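Local atomic coordinates of replication protein B (Plasmid RSF1010, PDB entry 3H20), a protein that acts as a DNA primase that starts replication of a broad-host-range plasmid, and in its longer form probably nicks the plasmid at oriT for conjugative transfer. Residues D243-A257 and T286-R300. Residues are numbered along the deposited sequence; the frame is centred on the assembly and turned at random.
Sequences DFIAAQKLASRGRSA and TVSKVMGLPSVQLAR
R300, on helix 294-304, reaches across to the C-terminal end of helix 239-252, where its NH1 bonds two backbone carbonyls at once: A251 O at 2.8 Å, on a lone pair in the carbonyl plane, and R255 O at 3.0 Å, approached from above its carbonyl plane. A bend about the CG-CD bond (chi3 85°) turns the edge of the guanidinium to the two carbonyls, while M291 CE lies over one face, toward its rim. A251 O also accepts from G254 N, part of the Schellman motif that closes helix 239-252 through G254 at positive phi. An alanine in place of R300 would probably leave R255 O without this donor and A251 O with one fewer, the turn held less firmly to helix 294-304. In the primase's C-terminal helix bundle, this side-chain-to-backbone pairing ties the end of one helix to another helix. Helix 239-252 packs knobs-into-holes on both helix 279-291 and helix 294-304: V290 of the former sits among F244, A247, Q248 and A251, and the A251 methyl among V290, M291, V296 and R300. V290 CG2 makes a CH-pi contact over one face of the F244 ring, 4.2 Å from its centroid, and K289 CB lies at the ring's edge. With CG anti to its backbone N (chi1 -177°), Q248 lays CG 3.5 Å from V296 CG2 and extends NE2 to S295 OG in a weak hydrogen bond.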
loop_
_atom_site.group_PDB
_atom_site.type_symbol
_atom_site.label_atom_id
_atom_site.label_comp_id
_atom_site.label_asym_id
_atom_site.label_seq_id
_atom_site.Cartn_x
_atom_site.Cartn_y
_atom_site.Cartn_z
ATOM N N ASP A 243 -12.211 -40.108 -9.662
ATOM C CA ASP A 243 -13.162 -39.290 -10.418
ATOM C C ASP A 243 -14.287 -38.785 -9.515
ATOM O O ASP A 243 -14.631 -37.606 -9.547
ATOM C CB ASP A 243 -13.791 -40.086 -11.566
ATOM C CG ASP A 243 -12.931 -40.114 -12.834
ATOM O OD1 ASP A 243 -11.875 -39.451 -12.904
ATOM O OD2 ASP A 243 -13.338 -40.818 -13.780
ATOM N N PHE A 244 -14.864 -39.692 -8.728
ATOM C CA PHE A 244 -15.988 -39.363 -7.859
ATOM C C PHE A 244 -15.619 -38.239 -6.876
ATOM O O PHE A 244 -16.378 -37.285 -6.706
ATOM C CB PHE A 244 -16.459 -40.609 -7.101
ATOM C CG PHE A 244 -17.608 -40.353 -6.170
ATOM C CD1 PHE A 244 -18.918 -40.440 -6.623
ATOM C CD2 PHE A 244 -17.382 -40.011 -4.840
ATOM C CE1 PHE A 244 -19.988 -40.197 -5.761
ATOM C CE2 PHE A 244 -18.444 -39.756 -3.977
ATOM C CZ PHE A 244 -19.747 -39.856 -4.439
ATOM N N ILE A 245 -14.466 -38.370 -6.227
ATOM C CA ILE A 245 -14.026 -37.369 -5.248
ATOM C C ILE A 245 -13.698 -36.022 -5.909
ATOM O O ILE A 245 -14.042 -34.964 -5.373
ATOM C CB ILE A 245 -12.836 -37.875 -4.381
ATOM C CG1 ILE A 245 -13.241 -39.124 -3.585
ATOM C CG2 ILE A 245 -12.354 -36.776 -3.441
ATOM C CD1 ILE A 245 -12.123 -39.768 -2.786
ATOM N N ALA A 246 -13.030 -36.057 -7.061
ATOM C CA ALA A 246 -12.747 -34.834 -7.816
ATOM C C ALA A 246 -14.052 -34.151 -8.258
ATOM O O ALA A 246 -14.221 -32.940 -8.076
ATOM C CB ALA A 246 -11.838 -35.132 -9.023
ATOM N N ALA A 247 -14.982 -34.932 -8.799
ATOM C CA ALA A 247 -16.294 -34.409 -9.203
ATOM C C ALA A 247 -17.045 -33.793 -8.024
ATOM O O ALA A 247 -17.671 -32.742 -8.164
ATOM C CB ALA A 247 -17.139 -35.501 -9.866
ATOM N N GLN A 248 -16.982 -34.448 -6.867
ATOM C CA GLN A 248 -17.632 -33.921 -5.662
ATOM C C GLN A 248 -17.041 -32.561 -5.260
ATOM O O GLN A 248 -17.777 -31.658 -4.851
ATOM C CB GLN A 248 -17.539 -34.919 -4.504
ATOM C CG GLN A 248 -18.264 -34.442 -3.251
ATOM C CD GLN A 248 -17.835 -35.148 -1.989
ATOM O OE1 GLN A 248 -16.956 -36.007 -2.014
ATOM N NE2 GLN A 248 -18.449 -34.765 -0.857
ATOM N N LYS A 249 -15.720 -32.423 -5.385
ATOM C CA LYS A 249 -15.031 -31.176 -5.039
ATOM C C LYS A 249 -15.391 -30.043 -5.998
ATOM O O LYS A 249 -15.767 -28.958 -5.559
ATOM C CB LYS A 249 -13.517 -31.383 -4.975
ATOM C CG LYS A 249 -13.031 -31.939 -3.643
ATOM C CD LYS A 249 -11.752 -32.744 -3.812
ATOM C CE LYS A 249 -11.003 -32.920 -2.491
ATOM N NZ LYS A 249 -11.802 -33.644 -1.456
ATOM N N LEU A 250 -15.294 -30.315 -7.301
ATOM C CA LEU A 250 -15.718 -29.378 -8.345
ATOM C C LEU A 250 -17.190 -28.957 -8.231
ATOM O O LEU A 250 -17.505 -27.773 -8.358
ATOM C CB LEU A 250 -15.436 -29.956 -9.741
ATOM C CG LEU A 250 -14.100 -29.610 -10.415
ATOM C CD1 LEU A 250 -12.902 -30.091 -9.599
ATOM C CD2 LEU A 250 -14.051 -30.181 -11.844
ATOM N N ALA A 251 -18.082 -29.916 -7.982
ATOM C CA ALA A 251 -19.519 -29.619 -7.834
ATOM C C ALA A 251 -19.820 -28.801 -6.573
ATOM O O ALA A 251 -20.673 -27.911 -6.597
ATOM C CB ALA A 251 -20.340 -30.895 -7.840
ATOM N N SER A 252 -19.116 -29.104 -5.483
ATOM C CA SER A 252 -19.245 -28.352 -4.233
ATOM C C SER A 252 -18.785 -26.901 -4.381
ATOM O O SER A 252 -19.241 -26.019 -3.641
ATOM C CB SER A 252 -18.455 -29.030 -3.118
ATOM O OG SER A 252 -19.133 -30.186 -2.653
ATOM N N ARG A 253 -17.876 -26.665 -5.326
ATOM C CA ARG A 253 -17.341 -25.326 -5.587
ATOM C C ARG A 253 -18.103 -24.609 -6.714
ATOM O O ARG A 253 -17.713 -23.523 -7.148
ATOM C CB ARG A 253 -15.828 -25.391 -5.849
ATOM C CG ARG A 253 -15.031 -25.776 -4.598
ATOM C CD ARG A 253 -13.622 -26.303 -4.894
ATOM N NE ARG A 253 -13.108 -27.074 -3.754
ATOM C CZ ARG A 253 -11.949 -27.736 -3.720
ATOM N NH1 ARG A 253 -11.130 -27.741 -4.768
ATOM N NH2 ARG A 253 -11.604 -28.399 -2.621
ATOM N N GLY A 254 -19.201 -25.222 -7.165
ATOM C CA GLY A 254 -20.145 -24.574 -8.078
ATOM C C GLY A 254 -20.035 -24.919 -9.553
ATOM O O GLY A 254 -20.759 -24.351 -10.380
ATOM N N ARG A 255 -19.136 -25.838 -9.896
ATOM C CA ARG A 255 -18.957 -26.235 -11.292
ATOM C C ARG A 255 -20.182 -26.984 -11.790
ATOM O O ARG A 255 -20.808 -27.740 -11.044
ATOM C CB ARG A 255 -17.698 -27.091 -11.486
ATOM C CG ARG A 255 -16.377 -26.361 -11.254
ATOM C CD ARG A 255 -16.167 -25.240 -12.250
ATOM N NE ARG A 255 -14.847 -24.629 -12.115
ATOM C CZ ARG A 255 -14.408 -23.609 -12.849
ATOM N NH1 ARG A 255 -15.177 -23.063 -13.786
ATOM N NH2 ARG A 255 -13.191 -23.129 -12.641
ATOM N N SER A 256 -20.510 -26.753 -13.056
ATOM C CA SER A 256 -21.679 -27.341 -13.697
ATOM C C SER A 256 -21.514 -28.836 -13.929
ATOM O O SER A 256 -20.397 -29.341 -14.005
ATOM C CB SER A 256 -21.939 -26.629 -15.030
ATOM O OG SER A 256 -22.612 -27.466 -15.953
ATOM N N ALA A 257 -22.638 -29.537 -14.048
ATOM C CA ALA A 257 -22.640 -30.941 -14.450
ATOM C C ALA A 257 -21.985 -31.116 -15.822
ATOM O O ALA A 257 -21.300 -32.110 -16.057
ATOM C CB ALA A 257 -24.063 -31.486 -14.462
ATOM N N THR A 286 -21.584 -40.832 -12.609
ATOM C CA THR A 286 -20.662 -40.167 -11.683
ATOM C C THR A 286 -21.226 -38.824 -11.245
ATOM O O THR A 286 -21.283 -38.527 -10.047
ATOM C CB THR A 286 -19.258 -39.970 -12.305
ATOM O OG1 THR A 286 -18.657 -41.249 -12.525
ATOM C CG2 THR A 286 -18.351 -39.144 -11.375
ATOM N N VAL A 287 -21.653 -38.016 -12.216
ATOM C CA VAL A 287 -22.180 -36.686 -11.905
ATOM C C VAL A 287 -23.501 -36.793 -11.131
ATOM O O VAL A 287 -23.727 -36.024 -10.198
ATOM C CB VAL A 287 -22.327 -35.801 -13.171
ATOM C CG1 VAL A 287 -22.927 -34.448 -12.818
ATOM C CG2 VAL A 287 -20.972 -35.600 -13.852
ATOM N N SER A 288 -24.344 -37.758 -11.503
ATOM C CA SER A 288 -25.626 -37.977 -10.822
ATOM C C SER A 288 -25.436 -38.303 -9.339
ATOM O O SER A 288 -26.101 -37.721 -8.488
ATOM C CB SER A 288 -26.444 -39.076 -11.507
ATOM O OG SER A 288 -27.744 -39.169 -10.944
ATOM N N LYS A 289 -24.515 -39.218 -9.049
ATOM C CA LYS A 289 -24.245 -39.655 -7.678
ATOM C C LYS A 289 -23.744 -38.507 -6.818
ATOM O O LYS A 289 -24.164 -38.347 -5.678
ATOM C CB LYS A 289 -23.230 -40.799 -7.661
ATOM C CG LYS A 289 -23.812 -42.147 -8.071
ATOM C CD LYS A 289 -23.027 -43.313 -7.462
ATOM C CE LYS A 289 -21.552 -43.310 -7.875
ATOM N NZ LYS A 289 -20.862 -44.589 -7.472
ATOM N N VAL A 290 -22.853 -37.709 -7.395
ATOM C CA VAL A 290 -22.287 -36.537 -6.744
ATOM C C VAL A 290 -23.368 -35.500 -6.401
ATOM O O VAL A 290 -23.406 -34.988 -5.279
ATOM C CB VAL A 290 -21.168 -35.944 -7.648
ATOM C CG1 VAL A 290 -20.942 -34.460 -7.389
ATOM C CG2 VAL A 290 -19.885 -36.757 -7.474
ATOM N N MET A 291 -24.259 -35.220 -7.356
ATOM C CA MET A 291 -25.297 -34.198 -7.173
ATOM C C MET A 291 -26.355 -34.599 -6.133
ATOM O O MET A 291 -27.033 -33.734 -5.576
ATOM C CB MET A 291 -25.964 -33.832 -8.507
ATOM C CG MET A 291 -25.050 -33.113 -9.535
ATOM S SD MET A 291 -24.231 -31.626 -8.884
ATOM C CE MET A 291 -23.363 -31.040 -10.344
ATOM N N GLY A 292 -26.468 -35.903 -5.866
ATOM C CA GLY A 292 -27.395 -36.424 -4.855
ATOM C C GLY A 292 -26.880 -36.350 -3.419
ATOM O O GLY A 292 -27.651 -36.542 -2.474
ATOM N N LEU A 293 -25.593 -36.056 -3.250
ATOM C CA LEU A 293 -24.990 -36.039 -1.915
ATOM C C LEU A 293 -25.448 -34.805 -1.148
ATOM O O LEU A 293 -25.419 -33.697 -1.692
ATOM C CB LEU A 293 -23.461 -36.047 -1.983
ATOM C CG LEU A 293 -22.764 -37.308 -2.492
ATOM C CD1 LEU A 293 -21.303 -37.018 -2.695
ATOM C CD2 LEU A 293 -22.975 -38.493 -1.540
ATOM N N PRO A 294 -25.848 -35.001 0.119
ATOM C CA PRO A 294 -26.201 -33.899 1.017
ATOM C C PRO A 294 -25.071 -32.865 1.092
ATOM O O PRO A 294 -25.344 -31.666 1.076
ATOM C CB PRO A 294 -26.380 -34.581 2.383
ATOM C CG PRO A 294 -26.552 -36.027 2.097
ATOM C CD PRO A 294 -25.950 -36.322 0.769
ATOM N N SER A 295 -23.822 -33.332 1.135
ATOM C CA SER A 295 -22.653 -32.447 1.195
ATOM C C SER A 295 -22.598 -31.485 0.014
ATOM O O SER A 295 -22.378 -30.290 0.191
ATOM C CB SER A 295 -21.352 -33.258 1.284
ATOM O OG SER A 295 -21.169 -34.063 0.127
ATOM N N VAL A 296 -22.826 -32.017 -1.185
ATOM C CA VAL A 296 -22.783 -31.238 -2.414
ATOM C C VAL A 296 -23.972 -30.285 -2.479
ATOM O O VAL A 296 -23.796 -29.101 -2.766
ATOM C CB VAL A 296 -22.719 -32.163 -3.659
ATOM C CG1 VAL A 296 -22.843 -31.366 -4.944
ATOM C CG2 VAL A 296 -21.420 -32.939 -3.647
ATOM N N GLN A 297 -25.160 -30.799 -2.160
ATOM C CA GLN A 297 -26.385 -29.995 -2.134
ATOM C C GLN A 297 -26.295 -28.802 -1.178
ATOM O O GLN A 297 -26.688 -27.681 -1.542
ATOM C CB GLN A 297 -27.607 -30.867 -1.803
ATOM C CG GLN A 297 -28.081 -31.727 -2.977
ATOM C CD GLN A 297 -29.248 -32.631 -2.624
ATOM O OE1 GLN A 297 -29.735 -32.634 -1.485
ATOM N NE2 GLN A 297 -29.705 -33.407 -3.599
ATOM N N LEU A 298 -25.783 -29.035 0.025
ATOM C CA LEU A 298 -25.594 -27.961 1.014
ATOM C C LEU A 298 -24.529 -26.938 0.597
ATOM O O LEU A 298 -24.755 -25.727 0.697
ATOM C CB LEU A 298 -25.293 -28.533 2.414
ATOM C CG LEU A 298 -25.144 -27.522 3.567
ATOM C CD1 LEU A 298 -26.404 -26.648 3.729
ATOM C CD2 LEU A 298 -24.804 -28.206 4.887
ATOM N N ALA A 299 -23.371 -27.421 0.142
ATOM C CA ALA A 299 -22.312 -26.542 -0.340
ATOM C C ALA A 299 -22.818 -25.633 -1.465
ATOM O O ALA A 299 -22.608 -24.424 -1.419
ATOM C CB ALA A 299 -21.100 -27.347 -0.794
ATOM N N ARG A 300 -23.497 -26.216 -2.455
ATOM C CA ARG A 300 -24.054 -25.449 -3.586
ATOM C C ARG A 300 -25.092 -24.423 -3.138
ATOM O O ARG A 300 -25.096 -23.289 -3.621
ATOM C CB ARG A 300 -24.664 -26.381 -4.639
ATOM C CG ARG A 300 -23.627 -27.111 -5.472
ATOM C CD ARG A 300 -24.247 -28.160 -6.374
ATOM N NE ARG A 300 -24.719 -27.622 -7.652
ATOM C CZ ARG A 300 -23.936 -27.323 -8.690
ATOM N NH1 ARG A 300 -22.616 -27.488 -8.623
ATOM N NH2 ARG A 300 -24.476 -26.847 -9.806
HETATM O O HOH W 1 -19.233 -30.388 -0.006
#